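PDB 3KKC: TetR family Transcriptional regulator from Streptococcus agalactiae 2603V/R, which probably binds DNA as a transcriptional regulator of the TetR family. Local coordinates for residues Ala16-Asn19 with Ala20-Leu24. Numbering follows the deposited sequence.
Sequences AIYN and AFISL
Ile17 O accepts the shortest hydrogen bond here, 2.8 Å from Phe21 N. The N-H...O angle is 163°. The same i to i+4 bond joins Ala20 N to Ala16 O and Ser23 N to Asn19 O. The bond from Ile22 N to Tyr18 O is longer, at 3.2 Å. Tyr18 and Ile22, four residues apart, also touch through their side chains. Ile22 CD1 lies 3.6 Å from Tyr18 CE2 and meets the ring obliquely. Tyr18 CG lies opposite its own backbone nitrogen (chi1 -166°), and the extended Ile22 chain brings CD1 to the CE2 side of the ring. Asn19 OD1 lies at the edge of that ring, in its plane. All this belongs to helix 4-24, the first helix of the TetR-type N-terminal domain, whose predicted helix-turn-helix spans residues 34-53. Ala20 CB lies 3.3 Å from Ala16 O, and the Ala20 side chain touches Leu41 of helix 35-42. On helix 57-71, Leu63 meets the side chains of Tyr18, Ile22 and the buried Phe21, and Leu59 also meets Phe21. The Tyr18 hydroxyl is hydrogen-bonded to Asp66 OD2, which ties the far end of the ring to helix 57-71.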
# COMPACT_ATOMS: atom_id res chain seq x y z
N ALA A 16 14.69 9.99 28.17
CA ALA A 16 14.06 11.25 27.74
C ALA A 16 14.04 11.37 26.22
O ALA A 16 13.03 11.78 25.64
CB ALA A 16 14.74 12.45 28.36
N ILE A 17 15.16 11.03 25.60
CA ILE A 17 15.28 11.03 24.15
C ILE A 17 14.31 10.01 23.55
O ILE A 17 13.48 10.34 22.70
CB ILE A 17 16.73 10.68 23.75
CG1 ILE A 17 17.70 11.66 24.41
CG2 ILE A 17 16.88 10.62 22.21
CD1 ILE A 17 19.13 11.17 24.41
N TYR A 18 14.41 8.76 24.02
CA TYR A 18 13.50 7.71 23.60
C TYR A 18 12.08 8.25 23.60
O TYR A 18 11.43 8.27 22.57
CB TYR A 18 13.63 6.52 24.55
CG TYR A 18 12.99 5.23 24.08
CD1 TYR A 18 13.74 4.28 23.38
CD2 TYR A 18 11.66 4.93 24.36
CE1 TYR A 18 13.19 3.10 22.95
CE2 TYR A 18 11.09 3.74 23.93
CZ TYR A 18 11.87 2.82 23.21
OH TYR A 18 11.33 1.62 22.78
N ASN A 19 11.60 8.71 24.76
CA ASN A 19 10.21 9.16 24.87
C ASN A 19 9.90 10.35 23.94
O ASN A 19 8.81 10.43 23.37
CB ASN A 19 9.79 9.46 26.33
CG ASN A 19 9.68 8.18 27.22
OD1 ASN A 19 9.52 7.04 26.73
ND2 ASN A 19 9.75 8.39 28.53
N ALA A 20 10.87 11.24 23.76
CA ALA A 20 10.73 12.37 22.84
C ALA A 20 10.51 11.92 21.40
O ALA A 20 9.66 12.45 20.68
CB ALA A 20 11.94 13.28 22.92
N PHE A 21 11.28 10.93 20.99
CA PHE A 21 11.19 10.36 19.66
C PHE A 21 9.79 9.78 19.41
O PHE A 21 9.21 9.97 18.35
CB PHE A 21 12.26 9.28 19.52
CG PHE A 21 12.29 8.61 18.18
CD1 PHE A 21 12.56 9.34 17.02
CD2 PHE A 21 12.12 7.25 18.08
CE1 PHE A 21 12.61 8.73 15.82
CE2 PHE A 21 12.17 6.62 16.85
CZ PHE A 21 12.41 7.35 15.72
N ILE A 22 9.24 9.09 20.40
CA ILE A 22 7.90 8.53 20.31
C ILE A 22 6.82 9.60 20.22
O ILE A 22 5.91 9.51 19.40
CB ILE A 22 7.64 7.56 21.49
CG1 ILE A 22 8.49 6.30 21.34
CG2 ILE A 22 6.15 7.19 21.59
CD1 ILE A 22 8.26 5.28 22.43
N SER A 23 6.92 10.63 21.06
CA SER A 23 5.90 11.66 21.11
C SER A 23 5.88 12.42 19.80
O SER A 23 4.83 12.89 19.38
CB SER A 23 6.18 12.62 22.30
OG SER A 23 5.83 13.98 22.03
N LEU A 24 7.04 12.53 19.17
CA LEU A 24 7.17 13.26 17.91
C LEU A 24 6.71 12.41 16.73
O LEU A 24 6.40 12.92 15.65
CB LEU A 24 8.62 13.67 17.68
CG LEU A 24 9.10 14.93 18.38
CD1 LEU A 24 10.63 15.02 18.37
CD2 LEU A 24 8.44 16.16 17.75